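Local coordinates for Rho GTPase-activating protein 26 (Gallus gallus, PDB 1F7C) that stimulates GTP hydrolysis by the Rho-family GTPases RhoA and Cdc42 through its RhoGAP (BH) domain, the part of the longer protein present here, at residues A47-G52 with I94-T98; G57-I61 with N175-F180; V68-L72 with S99-Y104. All blocks are in the same frame, centred on the assembly; numbering follows the deposited sequence.

Contact 1: A47-G52 with I94-T98; sequences AVETRG and IKTIT
In the all-helical RhoGAP domain, the C-terminal end of helix 35-51 packs against the first turns of helix 94-106 through Ile94 and Ile97 on one side and Ala47, Val48, Arg51 and Gly52 on the other. The two short segments run roughly antiparallel, at 149°, with their axes 10.5 Å apart, and no hydrogen bond crosses between them. Ile94 points its CD1 methyl at the backbone of Gly52, where CD1 lies 3.7 Å from Gly52 CA. Gly52 N in turn bonds back to Val48 O at 2.8 Å. One turn on, Ile97 divides its branches. CG1 stands beside its own backbone N (chi1 -64°) and carries CD1 to Ala47 CB, 4.0 Å away, while CG2 faces Val48. The deep end of the contact is a methyl pair in which Val48 CG2 and Thr98 CG2 meet at 3.7 Å, the two side chains crossing at about a right angle; Tyr59, next to the predicted arginine finger, packs on both. At the exposed rim the extended Arg51 side chain reaches across Ile94 and Ile97, and its guanidinium lies obliquely against both isoleucine tips in van der Waals contact, with NH2 3.4 Å from Ile97 CD1.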
loop_
_atom_site.group_PDB
_atom_site.type_symbol
_atom_site.label_atom_id
_atom_site.label_comp_id
_atom_site.label_asym_id
_atom_site.label_seq_id
_atom_site.Cartn_x
_atom_site.Cartn_y
_atom_site.Cartn_z
ATOM N N ALA A 47 8.548 0.950 12.107
ATOM C CA ALA A 47 8.245 1.965 13.109
ATOM C C ALA A 47 6.757 2.003 13.457
ATOM O O ALA A 47 6.380 2.106 14.631
ATOM C CB ALA A 47 8.703 3.343 12.623
ATOM N N VAL A 48 5.913 1.932 12.435
ATOM C CA VAL A 48 4.484 1.961 12.666
ATOM C C VAL A 48 4.072 0.745 13.487
ATOM O O VAL A 48 3.305 0.864 14.428
ATOM C CB VAL A 48 3.703 2.004 11.318
ATOM C CG1 VAL A 48 2.206 1.797 11.543
ATOM C CG2 VAL A 48 3.916 3.348 10.662
ATOM N N GLU A 49 4.595 -0.426 13.148
ATOM C CA GLU A 49 4.210 -1.616 13.879
ATOM C C GLU A 49 4.726 -1.679 15.304
ATOM O O GLU A 49 3.970 -2.015 16.209
ATOM C CB GLU A 49 4.624 -2.869 13.118
ATOM C CG GLU A 49 3.980 -2.960 11.762
ATOM C CD GLU A 49 4.181 -4.304 11.115
ATOM O OE1 GLU A 49 5.095 -5.016 11.558
ATOM O OE2 GLU A 49 3.436 -4.643 10.171
ATOM N N THR A 50 5.999 -1.351 15.511
ATOM C CA THR A 50 6.576 -1.406 16.852
ATOM C C THR A 50 6.178 -0.283 17.803
ATOM O O THR A 50 6.366 -0.419 19.009
ATOM C CB THR A 50 8.138 -1.486 16.823
ATOM O OG1 THR A 50 8.675 -0.398 16.061
ATOM C CG2 THR A 50 8.595 -2.807 16.228
ATOM N N ARG A 51 5.630 0.819 17.298
ATOM C CA ARG A 51 5.237 1.884 18.215
ATOM C C ARG A 51 4.065 2.760 17.815
ATOM O O ARG A 51 3.768 3.743 18.494
ATOM C CB ARG A 51 6.446 2.765 18.554
ATOM C CG ARG A 51 7.113 3.445 17.381
ATOM C CD ARG A 51 8.547 3.831 17.747
ATOM N NE ARG A 51 9.219 4.584 16.688
ATOM C CZ ARG A 51 8.946 5.849 16.373
ATOM N NH1 ARG A 51 8.011 6.525 17.040
ATOM N NH2 ARG A 51 9.599 6.439 15.379
ATOM N N GLY A 52 3.372 2.412 16.740
ATOM C CA GLY A 52 2.244 3.236 16.339
ATOM C C GLY A 52 1.000 2.471 15.934
ATOM O O GLY A 52 0.043 3.066 15.426
ATOM N N ILE A 94 4.420 9.631 14.308
ATOM C CA ILE A 94 3.848 8.553 13.510
ATOM C C ILE A 94 3.158 9.118 12.258
ATOM O O ILE A 94 3.321 8.583 11.161
ATOM C CB ILE A 94 2.822 7.717 14.347
ATOM C CG1 ILE A 94 3.552 6.875 15.407
ATOM C CG2 ILE A 94 2.006 6.817 13.431
ATOM C CD1 ILE A 94 4.457 5.797 14.840
ATOM N N LYS A 95 2.384 10.189 12.428
ATOM C CA LYS A 95 1.687 10.834 11.317
ATOM C C LYS A 95 2.707 11.232 10.238
ATOM O O LYS A 95 2.413 11.223 9.047
ATOM C CB LYS A 95 0.946 12.079 11.825
ATOM C CG LYS A 95 1.871 13.116 12.475
ATOM C CD LYS A 95 1.132 14.097 13.391
ATOM C CE LYS A 95 0.065 14.901 12.660
ATOM N NZ LYS A 95 -0.588 15.920 13.542
ATOM N N THR A 96 3.912 11.573 10.679
ATOM C CA THR A 96 4.999 11.976 9.793
ATOM C C THR A 96 5.567 10.769 9.050
ATOM O O THR A 96 5.860 10.841 7.855
ATOM C CB THR A 96 6.140 12.643 10.601
ATOM O OG1 THR A 96 5.652 13.840 11.218
ATOM C CG2 THR A 96 7.310 12.984 9.704
ATOM N N ILE A 97 5.724 9.665 9.774
ATOM C CA ILE A 97 6.253 8.435 9.211
ATOM C C ILE A 97 5.296 7.753 8.228
ATOM O O ILE A 97 5.745 7.143 7.253
ATOM C CB ILE A 97 6.630 7.457 10.340
ATOM C CG1 ILE A 97 7.760 8.075 11.174
ATOM C CG2 ILE A 97 7.025 6.085 9.754
ATOM C CD1 ILE A 97 8.104 7.319 12.440
ATOM N N THR A 98 3.988 7.851 8.468
ATOM C CA THR A 98 3.026 7.226 7.559
ATOM C C THR A 98 2.851 8.098 6.324
ATOM O O THR A 98 2.575 7.598 5.233
ATOM C CB THR A 98 1.630 7.008 8.205
ATOM O OG1 THR A 98 1.067 8.266 8.585
ATOM C CG2 THR A 98 1.744 6.111 9.429
#

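Contact 2: G57-I61 with N175-F180; sequences GLYRI and NLGVVF
Tyr59 presents one face of its ring to the edge of Phe180, and its carbonyl to Val179. In this edge-to-face pair the ring planes are 65° apart and the centroids 5.3 Å. Phe180 CZ sits over the rim of the tyrosine ring, 3.6 Å from Tyr59 CD2, and the neighbouring CE1 leans toward CG and CB. The bond from Phe180 CA to CB does not aim at the loop; it is CG, anti to the carbonyl carbon (chi1 -74°), that brings the end of the ring across to it. The far end of Tyr59 is fixed separately, by a hydrogen bond between its OH and His158 NE2.

Val179, one residue before Phe180, packs on the carbonyl, its CG1 methyl 3.1 Å from Tyr59 O, a tight approach for a carbon. Lys102 NZ satisfies that oxygen with a hydrogen bond, while the valine methyl merely packs against it. The loop carrying Tyr59, between helices 35-51 and 65-76, corresponds to the arginine-finger loop of RhoGAP domains, with Arg60 the predicted finger, expected to stabilise the transition state of GTP hydrolysis. The turn carrying it is closed by Gly57 O, which accepts from both Arg60 N (2.8 Å) and Ile61 N.

Arg60 is exposed and its chain bends at chi3, bringing NH2 to 3.2 Å from Asn175 ND2. Both are donors, so no hydrogen bond forms; the guanidinium and amide planes stand 73° apart, and Asn175 ND2 is bonded instead to Leu170 O.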
loop_
_atom_site.group_PDB
_atom_site.type_symbol
_atom_site.label_atom_id
_atom_site.label_comp_id
_atom_site.label_asym_id
_atom_site.label_seq_id
_atom_site.Cartn_x
_atom_site.Cartn_y
_atom_site.Cartn_z
ATOM N N GLY A 57 -6.541 6.580 13.123
ATOM C CA GLY A 57 -6.441 7.127 11.780
ATOM C C GLY A 57 -5.126 6.902 11.045
ATOM O O GLY A 57 -4.715 7.744 10.241
ATOM N N LEU A 58 -4.463 5.779 11.315
ATOM C CA LEU A 58 -3.201 5.452 10.652
ATOM C C LEU A 58 -3.346 5.550 9.139
ATOM O O LEU A 58 -4.205 4.886 8.545
ATOM C CB LEU A 58 -2.752 4.027 10.998
ATOM C CG LEU A 58 -2.009 3.722 12.297
ATOM C CD1 LEU A 58 -1.774 2.219 12.380
ATOM C CD2 LEU A 58 -0.675 4.476 12.340
ATOM N N TYR A 59 -2.500 6.379 8.529
ATOM C CA TYR A 59 -2.487 6.585 7.082
ATOM C C TYR A 59 -3.628 7.467 6.549
ATOM O O TYR A 59 -3.664 7.795 5.368
ATOM C CB TYR A 59 -2.467 5.226 6.353
ATOM C CG TYR A 59 -1.212 4.421 6.619
ATOM C CD1 TYR A 59 -1.231 3.300 7.463
ATOM C CD2 TYR A 59 0.004 4.793 6.046
ATOM C CE1 TYR A 59 -0.059 2.570 7.727
ATOM C CE2 TYR A 59 1.184 4.077 6.303
ATOM C CZ TYR A 59 1.148 2.968 7.139
ATOM O OH TYR A 59 2.311 2.269 7.372
ATOM N N ARG A 60 -4.557 7.844 7.418
ATOM C CA ARG A 60 -5.664 8.713 7.027
ATOM C C ARG A 60 -5.274 10.124 7.465
ATOM O O ARG A 60 -5.474 11.098 6.746
ATOM C CB ARG A 60 -6.957 8.286 7.733
ATOM C CG ARG A 60 -8.157 9.177 7.431
ATOM C CD ARG A 60 -9.179 9.131 8.558
ATOM N NE ARG A 60 -9.967 7.903 8.567
ATOM C CZ ARG A 60 -10.573 7.411 9.647
ATOM N NH1 ARG A 60 -10.471 8.045 10.811
ATOM N NH2 ARG A 60 -11.290 6.291 9.566
ATOM N N ILE A 61 -4.703 10.211 8.660
ATOM C CA ILE A 61 -4.259 11.473 9.232
ATOM C C ILE A 61 -2.954 11.861 8.569
ATOM O O ILE A 61 -1.996 11.094 8.576
ATOM C CB ILE A 61 -4.034 11.352 10.760
ATOM C CG1 ILE A 61 -5.364 11.053 11.458
ATOM C CG2 ILE A 61 -3.400 12.623 11.304
ATOM C CD1 ILE A 61 -6.465 12.064 11.153
ATOM N N ASN A 175 -11.500 1.183 5.146
ATOM C CA ASN A 175 -10.869 2.487 5.340
ATOM C C ASN A 175 -9.455 2.547 4.751
ATOM O O ASN A 175 -9.009 3.590 4.287
ATOM C CB ASN A 175 -10.792 2.843 6.827
ATOM C CG ASN A 175 -12.133 3.233 7.409
ATOM O OD1 ASN A 175 -13.092 3.495 6.683
ATOM N ND2 ASN A 175 -12.203 3.290 8.734
ATOM N N LEU A 176 -8.735 1.436 4.785
ATOM C CA LEU A 176 -7.397 1.433 4.234
ATOM C C LEU A 176 -7.499 1.429 2.711
ATOM O O LEU A 176 -6.679 2.030 2.024
ATOM C CB LEU A 176 -6.610 0.223 4.757
ATOM C CG LEU A 176 -6.299 0.331 6.258
ATOM C CD1 LEU A 176 -5.772 -0.991 6.803
ATOM C CD2 LEU A 176 -5.291 1.455 6.488
ATOM N N GLY A 177 -8.521 0.765 2.187
ATOM C CA GLY A 177 -8.710 0.719 0.746
ATOM C C GLY A 177 -8.905 2.106 0.152
ATOM O O GLY A 177 -8.406 2.403 -0.935
ATOM N N VAL A 178 -9.626 2.959 0.871
ATOM C CA VAL A 178 -9.876 4.324 0.423
ATOM C C VAL A 178 -8.591 5.137 0.365
ATOM O O VAL A 178 -8.409 5.950 -0.542
ATOM C CB VAL A 178 -10.884 5.052 1.364
ATOM C CG1 VAL A 178 -10.799 6.562 1.174
ATOM C CG2 VAL A 178 -12.299 4.572 1.070
ATOM N N VAL A 179 -7.708 4.926 1.338
ATOM C CA VAL A 179 -6.446 5.656 1.379
ATOM C C VAL A 179 -5.427 5.164 0.364
ATOM O O VAL A 179 -4.711 5.954 -0.235
ATOM C CB VAL A 179 -5.777 5.554 2.759
ATOM C CG1 VAL A 179 -4.453 6.293 2.743
ATOM C CG2 VAL A 179 -6.686 6.126 3.825
ATOM N N PHE A 180 -5.369 3.856 0.161
ATOM C CA PHE A 180 -4.374 3.297 -0.744
ATOM C C PHE A 180 -4.804 2.994 -2.169
ATOM O O PHE A 180 -3.957 2.838 -3.036
ATOM C CB PHE A 180 -3.745 2.044 -0.113
ATOM C CG PHE A 180 -2.787 2.354 1.003
ATOM C CD1 PHE A 180 -3.235 2.462 2.322
ATOM C CD2 PHE A 180 -1.437 2.574 0.734
ATOM C CE1 PHE A 180 -2.356 2.787 3.353
ATOM C CE2 PHE A 180 -0.553 2.900 1.755
ATOM C CZ PHE A 180 -1.015 3.007 3.076
#

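Contact 3: V68-L72 with S99-Y104; sequences VQKLL and SALKTY
Val68, Leu71 and Leu72 of helix 65-76 close around Ala100 of helix 94-106 in the tight part of the contact. Val68 CA and Ala100 CA are 5.4 Å apart, the nearest pair of CA atoms across the segments, which cross at -75° with their axes 9.3 Å apart. Val68 straddles the helix surface with its two methyls: CG1 is anti to its backbone N (chi1 175°) and lies 3.8 Å from Ala100 CA, while CG2 meets Ser99 CB at 3.6 Å. Leu71 CD2 and Leu72 CD2 both approach Ala100 CB.

Equally tight, though Thr103 is partly exposed, is the approach of Leu72 CD1 to Thr103 OG1 at 3.2 Å. The hydroxyl's proton is committed to Ala100 O, 3.2 Å from Thr103 OG1, which it reaches from above the carbonyl plane, on the same face as the second donor, Tyr104 N; the leucine methyl packs against the hydroxyl oxygen. The loose side lies at Tyr104, where Leu72 CD2 reaches CB just at 4.5 Å, and at Gln69 and Lys70, which are exposed to solvent.

Ser99 OG bonds to Gly63 N, just before helix 65-76, and to Lys95 O of its own helix. Another flank of helix 94-106 is occupied too: Leu101 turns away to pack on helix 35-51 and on Phe180 of helix 173-184.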
loop_
_atom_site.group_PDB
_atom_site.type_symbol
_atom_site.label_atom_id
_atom_site.label_comp_id
_atom_site.label_asym_id
_atom_site.label_seq_id
_atom_site.Cartn_x
_atom_site.Cartn_y
_atom_site.Cartn_z
ATOM N N VAL A 68 7.638 15.895 6.923
ATOM C CA VAL A 68 7.637 14.730 6.047
ATOM C C VAL A 68 8.821 14.790 5.087
ATOM O O VAL A 68 9.689 13.910 5.102
ATOM C CB VAL A 68 6.330 14.646 5.229
ATOM C CG1 VAL A 68 6.410 13.500 4.233
ATOM C CG2 VAL A 68 5.150 14.444 6.162
ATOM N N GLN A 69 8.852 15.837 4.263
ATOM C CA GLN A 69 9.923 16.031 3.286
ATOM C C GLN A 69 11.301 15.911 3.925
ATOM O O GLN A 69 12.235 15.384 3.316
ATOM C CB GLN A 69 9.800 17.408 2.624
ATOM C CG GLN A 69 8.535 17.618 1.810
ATOM C CD GLN A 69 8.355 16.560 0.743
ATOM O OE1 GLN A 69 9.325 16.106 0.134
ATOM N NE2 GLN A 69 7.109 16.169 0.501
ATOM N N LYS A 70 11.421 16.402 5.153
ATOM C CA LYS A 70 12.692 16.356 5.862
ATOM C C LYS A 70 13.097 14.934 6.227
ATOM O O LYS A 70 14.279 14.593 6.188
ATOM C CB LYS A 70 12.629 17.223 7.123
ATOM C CG LYS A 70 13.967 17.340 7.833
ATOM C CD LYS A 70 13.904 18.283 9.021
ATOM C CE LYS A 70 15.247 18.343 9.739
ATOM N NZ LYS A 70 15.200 19.245 10.924
ATOM N N LEU A 71 12.122 14.106 6.592
ATOM C CA LEU A 71 12.413 12.719 6.939
ATOM C C LEU A 71 12.790 11.988 5.658
ATOM O O LEU A 71 13.729 11.189 5.635
ATOM C CB LEU A 71 11.193 12.054 7.590
ATOM C CG LEU A 71 11.251 10.534 7.814
ATOM C CD1 LEU A 71 12.484 10.165 8.619
ATOM C CD2 LEU A 71 9.994 10.073 8.528
ATOM N N LEU A 72 12.054 12.278 4.589
ATOM C CA LEU A 72 12.314 11.663 3.294
ATOM C C LEU A 72 13.751 11.908 2.850
ATOM O O LEU A 72 14.479 10.965 2.530
ATOM C CB LEU A 72 11.344 12.207 2.242
ATOM C CG LEU A 72 9.951 11.578 2.273
ATOM C CD1 LEU A 72 9.043 12.240 1.254
ATOM C CD2 LEU A 72 10.082 10.094 1.975
ATOM N N SER A 99 3.002 9.407 6.501
ATOM C CA SER A 99 2.880 10.322 5.377
ATOM C C SER A 99 4.096 10.175 4.469
ATOM O O SER A 99 3.981 10.274 3.250
ATOM C CB SER A 99 2.738 11.763 5.868
ATOM O OG SER A 99 1.397 12.020 6.261
ATOM N N ALA A 100 5.254 9.908 5.068
ATOM C CA ALA A 100 6.470 9.728 4.299
ATOM C C ALA A 100 6.282 8.538 3.375
ATOM O O ALA A 100 6.632 8.590 2.193
ATOM C CB ALA A 100 7.649 9.489 5.222
ATOM N N LEU A 101 5.723 7.462 3.924
ATOM C CA LEU A 101 5.488 6.252 3.160
ATOM C C LEU A 101 4.545 6.493 1.980
ATOM O O LEU A 101 4.801 6.018 0.873
ATOM C CB LEU A 101 4.932 5.157 4.080
ATOM C CG LEU A 101 4.633 3.793 3.453
ATOM C CD1 LEU A 101 4.808 2.703 4.493
ATOM C CD2 LEU A 101 3.226 3.771 2.882
ATOM N N LYS A 102 3.464 7.234 2.205
ATOM C CA LYS A 102 2.513 7.497 1.128
ATOM C C LYS A 102 3.064 8.414 0.026
ATOM O O LYS A 102 2.841 8.165 -1.159
ATOM C CB LYS A 102 1.211 8.087 1.686
ATOM C CG LYS A 102 0.493 7.192 2.684
ATOM C CD LYS A 102 -0.953 7.608 2.883
ATOM C CE LYS A 102 -1.075 9.047 3.342
ATOM N NZ LYS A 102 -2.494 9.517 3.338
ATOM N N THR A 103 3.775 9.470 0.404
ATOM C CA THR A 103 4.323 10.376 -0.601
ATOM C C THR A 103 5.407 9.680 -1.433
ATOM O O THR A 103 5.529 9.943 -2.628
ATOM C CB THR A 103 4.887 11.677 0.033
ATOM O OG1 THR A 103 6.034 11.371 0.831
ATOM C CG2 THR A 103 3.833 12.343 0.904
ATOM N N TYR A 104 6.182 8.792 -0.809
ATOM C CA TYR A 104 7.210 8.050 -1.533
ATOM C C TYR A 104 6.547 7.232 -2.638
ATOM O O TYR A 104 7.091 7.099 -3.732
ATOM C CB TYR A 104 7.964 7.088 -0.610
ATOM C CG TYR A 104 8.678 5.979 -1.368
ATOM C CD1 TYR A 104 9.925 6.194 -1.960
ATOM C CD2 TYR A 104 8.074 4.736 -1.549
ATOM C CE1 TYR A 104 10.551 5.198 -2.719
ATOM C CE2 TYR A 104 8.687 3.731 -2.310
ATOM C CZ TYR A 104 9.925 3.972 -2.893
ATOM O OH TYR A 104 10.515 2.994 -3.667
#

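Helix 94-106 is common to contacts 1 and 3: its first turns meet the end of helix 35-51, and the following turns meet helix 65-76, with the two contact centres about 12 Å apart. Contact 2 lies about 13 Å and 15 Å from these centres and brings in helix 173-184, far along the chain. The segments of contact 1 alternate with those of contacts 2 and 3, and contact 3 is nested within the loop closed by contact 2. Tyr59 of contact 2 touches both others, at Thr98 and Leu101. The loop bearing the predicted finger is thus packed against helices 35-51, 94-106, 146-164 and 173-184 of the RhoGAP domain.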